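PDB 4HW6: hypothetical protein, IPT/TIG domain protein from Bacteroides ovatus, which is of uncertain function but, as a putative carbohydrate-binding protein with an IPT/TIG domain and a six-bladed beta-propeller, probably assists nutrient binding. Local coordinates for residues 337-342 / 405-410; 142-147 / 155-160. All coordinates share one frame; numbering follows the deposited sequence.

Contact 1: 337-342 / 405-410; sequences PNQGIF and TSIAYD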
loop_
_atom_site.group_PDB
_atom_site.type_symbol
_atom_site.label_atom_id
_atom_site.label_comp_id
_atom_site.label_asym_id
_atom_site.label_seq_id
_atom_site.Cartn_x
_atom_site.Cartn_y
_atom_site.Cartn_z
ATOM N N PRO A 337 11.148 12.947 -0.396
ATOM C CA PRO A 337 9.940 12.246 -0.804
ATOM C C PRO A 337 10.265 11.395 -2.025
ATOM O O PRO A 337 10.879 11.880 -2.974
ATOM C CB PRO A 337 8.988 13.373 -1.170
ATOM C CG PRO A 337 9.868 14.520 -1.572
ATOM C CD PRO A 337 11.050 14.386 -0.627
ATOM N N ASN A 338 9.896 10.128 -1.984
ATOM C CA ASN A 338 10.234 9.187 -3.023
ATOM C C ASN A 338 8.983 8.723 -3.764
ATOM O O ASN A 338 8.419 9.545 -4.495
ATOM C CB ASN A 338 11.166 8.083 -2.513
ATOM C CG ASN A 338 12.632 8.423 -2.789
ATOM O OD1 ASN A 338 13.199 7.945 -3.771
ATOM N ND2 ASN A 338 13.223 9.318 -1.974
ATOM N N GLN A 339 8.526 7.482 -3.614
ATOM C CA GLN A 339 7.342 7.066 -4.337
ATOM C C GLN A 339 6.076 7.500 -3.605
ATOM O O GLN A 339 6.054 7.589 -2.373
ATOM C CB GLN A 339 7.324 5.550 -4.537
ATOM C CG GLN A 339 6.215 5.097 -5.446
ATOM C CD GLN A 339 6.338 3.644 -5.889
ATOM O OE1 GLN A 339 6.996 2.835 -5.235
ATOM N NE2 GLN A 339 5.680 3.308 -7.014
ATOM N N GLY A 340 5.065 7.860 -4.378
ATOM C CA GLY A 340 3.729 8.027 -3.862
ATOM C C GLY A 340 2.653 7.378 -4.690
ATOM O O GLY A 340 2.830 7.143 -5.874
ATOM N N ILE A 341 1.506 7.138 -4.056
ATOM C CA ILE A 341 0.360 6.530 -4.711
ATOM C C ILE A 341 -0.933 7.167 -4.241
ATOM O O ILE A 341 -1.029 7.675 -3.131
ATOM C CB ILE A 341 0.273 5.018 -4.428
ATOM C CG1 ILE A 341 0.265 4.751 -2.899
ATOM C CG2 ILE A 341 1.429 4.295 -5.115
ATOM C CD1 ILE A 341 -0.099 3.326 -2.553
ATOM N N PHE A 342 -1.944 7.110 -5.098
ATOM C CA PHE A 342 -3.267 7.567 -4.757
ATOM C C PHE A 342 -4.112 6.452 -4.165
ATOM O O PHE A 342 -4.163 5.351 -4.711
ATOM C CB PHE A 342 -3.933 8.137 -5.991
ATOM C CG PHE A 342 -3.329 9.445 -6.443
ATOM C CD1 PHE A 342 -3.719 10.631 -5.854
ATOM C CD2 PHE A 342 -2.392 9.490 -7.455
ATOM C CE1 PHE A 342 -3.171 11.855 -6.252
ATOM C CE2 PHE A 342 -1.841 10.695 -7.850
ATOM C CZ PHE A 342 -2.253 11.887 -7.271
ATOM N N THR A 405 11.012 3.919 0.915
ATOM C CA THR A 405 11.204 4.495 -0.401
ATOM C C THR A 405 10.071 4.224 -1.382
ATOM O O THR A 405 9.595 5.127 -2.053
ATOM C CB THR A 405 12.537 3.988 -0.985
ATOM O OG1 THR A 405 13.596 4.349 -0.084
ATOM C CG2 THR A 405 12.824 4.583 -2.349
ATOM N N SER A 406 9.636 2.982 -1.455
ATOM C CA SER A 406 8.616 2.557 -2.360
ATOM C C SER A 406 7.333 2.209 -1.606
ATOM O O SER A 406 7.352 1.892 -0.396
ATOM C CB SER A 406 9.145 1.365 -3.181
ATOM O OG SER A 406 9.508 0.285 -2.334
ATOM N N ILE A 407 6.210 2.296 -2.306
ATOM C CA ILE A 407 4.917 2.082 -1.711
ATOM C C ILE A 407 3.932 1.519 -2.741
ATOM O O ILE A 407 3.925 1.898 -3.916
ATOM C CB ILE A 407 4.389 3.370 -1.022
ATOM C CG1 ILE A 407 3.083 3.117 -0.267
ATOM C CG2 ILE A 407 4.256 4.520 -2.044
ATOM C CD1 ILE A 407 2.671 4.276 0.645
ATOM N N ALA A 408 3.086 0.613 -2.276
ATOM C CA ALA A 408 1.970 0.090 -3.061
ATOM C C ALA A 408 0.775 -0.155 -2.144
ATOM O O ALA A 408 0.948 -0.396 -0.937
ATOM C CB ALA A 408 2.378 -1.189 -3.787
ATOM N N TYR A 409 -0.434 -0.014 -2.681
ATOM C CA TYR A 409 -1.634 -0.306 -1.919
ATOM C C TYR A 409 -2.352 -1.473 -2.550
ATOM O O TYR A 409 -2.724 -1.424 -3.724
ATOM C CB TYR A 409 -2.568 0.919 -1.822
ATOM C CG TYR A 409 -3.731 0.620 -0.913
ATOM C CD1 TYR A 409 -3.570 0.571 0.470
ATOM C CD2 TYR A 409 -4.974 0.322 -1.428
ATOM C CE1 TYR A 409 -4.627 0.253 1.303
ATOM C CE2 TYR A 409 -6.047 0.030 -0.586
ATOM C CZ TYR A 409 -5.857 -0.004 0.782
ATOM O OH TYR A 409 -6.933 -0.345 1.602
ATOM N N ASP A 410 -2.554 -2.512 -1.752
ATOM C CA ASP A 410 -3.198 -3.737 -2.171
ATOM C C ASP A 410 -4.674 -3.590 -1.851
ATOM O O ASP A 410 -5.077 -3.696 -0.688
ATOM C CB ASP A 410 -2.575 -4.884 -1.394
ATOM C CG ASP A 410 -3.069 -6.252 -1.815
ATOM O OD1 ASP A 410 -4.206 -6.386 -2.328
ATOM O OD2 ASP A 410 -2.298 -7.211 -1.564
#

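Contact 2: 142-147 / 155-160; sequences WRMMFD and LYWVGQ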
loop_
_atom_site.group_PDB
_atom_site.type_symbol
_atom_site.label_atom_id
_atom_site.label_comp_id
_atom_site.label_asym_id
_atom_site.label_seq_id
_atom_site.Cartn_x
_atom_site.Cartn_y
_atom_site.Cartn_z
ATOM N N TRP A 142 13.140 0.000 -4.782
ATOM C CA TRP A 142 13.233 1.383 -5.211
ATOM C C TRP A 142 11.880 1.963 -5.640
ATOM O O TRP A 142 11.495 3.042 -5.196
ATOM C CB TRP A 142 14.292 1.499 -6.328
ATOM C CG TRP A 142 14.426 2.877 -6.886
ATOM C CD1 TRP A 142 14.109 3.266 -8.149
ATOM C CD2 TRP A 142 14.892 4.038 -6.207
ATOM N NE1 TRP A 142 14.337 4.610 -8.298
ATOM C CE2 TRP A 142 14.812 5.115 -7.120
ATOM C CE3 TRP A 142 15.378 4.279 -4.922
ATOM C CZ2 TRP A 142 15.207 6.403 -6.787
ATOM C CZ3 TRP A 142 15.768 5.569 -4.590
ATOM C CH2 TRP A 142 15.661 6.615 -5.513
ATOM N N ARG A 143 11.187 1.282 -6.546
ATOM C CA ARG A 143 9.839 1.671 -6.972
ATOM C C ARG A 143 9.016 0.411 -7.212
ATOM O O ARG A 143 9.468 -0.498 -7.925
ATOM C CB ARG A 143 9.850 2.465 -8.282
ATOM C CG ARG A 143 10.614 3.774 -8.257
ATOM C CD ARG A 143 9.900 4.833 -7.436
ATOM N NE ARG A 143 10.638 6.110 -7.448
ATOM C CZ ARG A 143 11.452 6.564 -6.493
ATOM N NH1 ARG A 143 11.720 5.861 -5.408
ATOM N NH2 ARG A 143 12.014 7.763 -6.631
HETATM N N MSE A 144 7.808 0.371 -6.641
HETATM C CA MSE A 144 6.891 -0.768 -6.750
HETATM C C MSE A 144 5.723 -0.497 -7.673
HETATM O O MSE A 144 5.267 0.651 -7.810
HETATM C CB MSE A 144 6.225 -1.061 -5.392
HETATM C CG MSE A 144 7.077 -1.599 -4.372
HETATM SE SE MSE A 144 6.020 -1.652 -2.704
HETATM C CE MSE A 144 7.350 -2.693 -1.771
HETATM N N MSE A 145 5.206 -1.572 -8.268
HETATM C CA MSE A 145 3.978 -1.480 -9.063
HETATM C C MSE A 145 3.296 -2.846 -9.179
HETATM O O MSE A 145 3.924 -3.850 -9.527
HETATM C CB MSE A 145 4.373 -0.957 -10.440
HETATM C CG MSE A 145 3.315 -0.871 -11.452
HETATM SE SE MSE A 145 2.245 0.720 -11.306
HETATM C CE MSE A 145 3.379 1.913 -10.299
ATOM N N PHE A 146 1.993 -2.891 -8.891
ATOM C CA PHE A 146 1.200 -4.065 -9.204
ATOM C C PHE A 146 0.951 -4.122 -10.721
ATOM O O PHE A 146 0.723 -3.088 -11.366
ATOM C CB PHE A 146 -0.163 -4.030 -8.472
ATOM C CG PHE A 146 -0.131 -4.574 -7.069
ATOM C CD1 PHE A 146 -0.100 -5.935 -6.858
ATOM C CD2 PHE A 146 -0.208 -3.733 -5.969
ATOM C CE1 PHE A 146 -0.087 -6.461 -5.577
ATOM C CE2 PHE A 146 -0.207 -4.260 -4.683
ATOM C CZ PHE A 146 -0.142 -5.617 -4.495
ATOM N N ASP A 147 0.962 -5.328 -11.276
ATOM C CA ASP A 147 0.455 -5.566 -12.628
ATOM C C ASP A 147 -1.054 -5.324 -12.591
ATOM O O ASP A 147 -1.765 -6.023 -11.872
ATOM C CB ASP A 147 0.809 -6.983 -13.069
ATOM C CG ASP A 147 0.211 -7.374 -14.420
ATOM O OD1 ASP A 147 -0.630 -6.642 -14.992
ATOM O OD2 ASP A 147 0.609 -8.448 -14.900
ATOM N N LEU A 155 3.165 -8.262 -7.856
ATOM C CA LEU A 155 3.799 -7.002 -7.464
ATOM C C LEU A 155 5.255 -7.025 -7.879
ATOM O O LEU A 155 5.983 -7.977 -7.596
ATOM C CB LEU A 155 3.752 -6.839 -5.959
ATOM C CG LEU A 155 4.444 -5.638 -5.352
ATOM C CD1 LEU A 155 3.704 -4.361 -5.748
ATOM C CD2 LEU A 155 4.462 -5.799 -3.830
ATOM N N TYR A 156 5.683 -5.979 -8.566
ATOM C CA TYR A 156 7.043 -5.896 -9.074
ATOM C C TYR A 156 7.748 -4.712 -8.455
ATOM O O TYR A 156 7.118 -3.703 -8.109
ATOM C CB TYR A 156 7.039 -5.709 -10.594
ATOM C CG TYR A 156 6.440 -6.855 -11.354
ATOM C CD1 TYR A 156 7.223 -7.927 -11.765
ATOM C CD2 TYR A 156 5.091 -6.872 -11.673
ATOM C CE1 TYR A 156 6.690 -8.985 -12.468
ATOM C CE2 TYR A 156 4.539 -7.942 -12.369
ATOM C CZ TYR A 156 5.349 -8.984 -12.775
ATOM O OH TYR A 156 4.832 -10.052 -13.460
ATOM N N TRP A 157 9.070 -4.789 -8.370
ATOM C CA TRP A 157 9.841 -3.599 -8.072
ATOM C C TRP A 157 11.155 -3.551 -8.779
ATOM O O TRP A 157 11.767 -4.587 -8.996
ATOM C CB TRP A 157 10.015 -3.333 -6.572
ATOM C CG TRP A 157 10.922 -4.227 -5.784
ATOM C CD1 TRP A 157 12.285 -4.201 -5.740
ATOM C CD2 TRP A 157 10.513 -5.215 -4.844
ATOM N NE1 TRP A 157 12.752 -5.128 -4.834
ATOM C CE2 TRP A 157 11.688 -5.767 -4.271
ATOM C CE3 TRP A 157 9.282 -5.698 -4.438
ATOM C CZ2 TRP A 157 11.651 -6.759 -3.318
ATOM C CZ3 TRP A 157 9.255 -6.714 -3.465
ATOM C CH2 TRP A 157 10.436 -7.225 -2.934
ATOM N N VAL A 158 11.523 -2.342 -9.199
ATOM C CA VAL A 158 12.866 -2.076 -9.710
ATOM C C VAL A 158 13.793 -1.852 -8.536
ATOM O O VAL A 158 13.359 -1.402 -7.457
ATOM C CB VAL A 158 12.925 -0.854 -10.633
ATOM C CG1 VAL A 158 12.229 -1.148 -11.965
ATOM C CG2 VAL A 158 12.300 0.379 -9.974
ATOM N N GLY A 159 15.073 -2.102 -8.774
ATOM C CA GLY A 159 16.109 -1.988 -7.771
ATOM C C GLY A 159 17.298 -1.129 -8.147
ATOM O O GLY A 159 18.357 -1.296 -7.570
ATOM N N GLN A 160 17.118 -0.195 -9.092
ATOM C CA GLN A 160 18.224 0.596 -9.645
ATOM C C GLN A 160 19.309 -0.336 -10.186
ATOM O O GLN A 160 19.045 -1.093 -11.134
ATOM C CB GLN A 160 18.744 1.612 -8.632
ATOM C CG GLN A 160 17.716 2.688 -8.311
ATOM C CD GLN A 160 18.215 3.694 -7.291
ATOM O OE1 GLN A 160 18.670 3.337 -6.190
ATOM N NE2 GLN A 160 18.113 4.962 -7.643
HETATM O O HOH W 1 2.272 -10.323 -13.822
#

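Contact 1: 337-342 / 405-410
Gln-339 reaches across to strand 405-410 with its side-chain amide, and its OE1 accepts a hydrogen bond from the backbone N of Ile-407 at 3.1 Å. The N-H points almost straight at OE1 but comes from above the amide carbonyl plane, 49° out of it, instead of along a lone pair. CG stands anti to the residue's own N (chi1 -172°) and the chain runs on extended, which carries the amide to Ile-407. A second bond, from Gln-339 N to Thr-405 O at 3.0 Å, is the one backbone-to-backbone hydrogen bond between the segments. With a leucine in place of Gln-339, Ile-407 N would probably lose this acceptor and Met-144 O the donor that NE2 supplies. This buried end is the tight one: CA atoms of Gln-339 and Ser-406 lie 5.1 Å apart, and the CB of Asn-338 rests against Thr-405 O while its ND2 turns to Gly-336 O. Farther along, the CA atoms of Ile-341 and Ala-408 are 6.8 Å apart and apolar contact replaces the bonds. Ile-341 CD1 spans the wider gap, touching Ile-407 CG1 at 3.9 Å and Tyr-409 CB at 3.5 Å. Here Ile-341 and Tyr-409 are partly exposed, and the tyrosine ring leads away to meet Phe-416 edge-to-face. The segments run parallel, their axes 5° apart, as edge strands of two different propeller sheets; strand 355-361 pairs antiparallel with 337-342 inside its sheet, strand 415-420 likewise with 405-410, and strand 143-146 packs against both.

Contact 2: 142-147 / 155-160
Tyr-156 O is gripped twice from the facing strand: Met-145 N donates a hydrogen bond at 2.9 Å, in the carbonyl plane, and Met-144 CA adds a C-H...O contact at 3.2 Å. Strands 143-146 and 154-158 form an antiparallel beta hairpin in one propeller sheet. Where Trp-142 and Arg-143 both face Val-158, the pairing fits a classic beta bulge: Trp-142 N bonds to Val-158 O, and Val-158 N to Arg-143 O. At the bulge the Trp-142 indole is sandwiched. The Gln-160 amide stacks on one face, its plane 10° from the ring and NE2 3.3 Å from Trp-142 CE2, while Gln-160 OE1 is held by Asn-140. Over the opposite face lies the guanidinium of Arg-143, whose chain bends back at chi2 (-71°) to let NH1 bond Trp-142 O at 2.8 Å. Val-158 CG2 meets the indole at its edge. On the sheet face carrying Met-144, Phe-146, Leu-155 and Trp-157, the contacts are apolar: Leu-155 CD1 sits over the centre of the Phe-146 ring, 3.9 Å from its centroid, and the selenomethionine Met-144 runs beside Trp-157, CG to CB 4.1 Å. At the far end, Asp-147 CB touches the edge of the Tyr-156 ring. Asp-147 OD1 takes the N-H of Asn-149, and a water lies 2.7 Å from Asp-147 OD2, to which it donates, and 2.6 Å from Tyr-156 OH.

Overall arrangement
Both contacts are largely buried, their centres about 7 Å (contact 1) and 12 Å (contact 2) from the chain's centre and about 10 Å apart; contact 1 becomes partly exposed at Ile-341 and Tyr-409. Contact 2 pairs successive strands within one sheet and covers 648 Å²; contact 1 joins strands of separate sheets and covers 375 Å². The chemistry follows: four backbone hydrogen bonds, interrupted by a bulge, and stacked side chains in contact 2; one backbone bond, one bond to a side-chain amide, and apolar contact in contact 1. Asn-338 OD1 probably accepts a hydrogen bond from Arg-143 NH1 at 3.0 Å. Strand 143-146 thus belongs to the hairpin of contact 2 and also packs on both strands of contact 1.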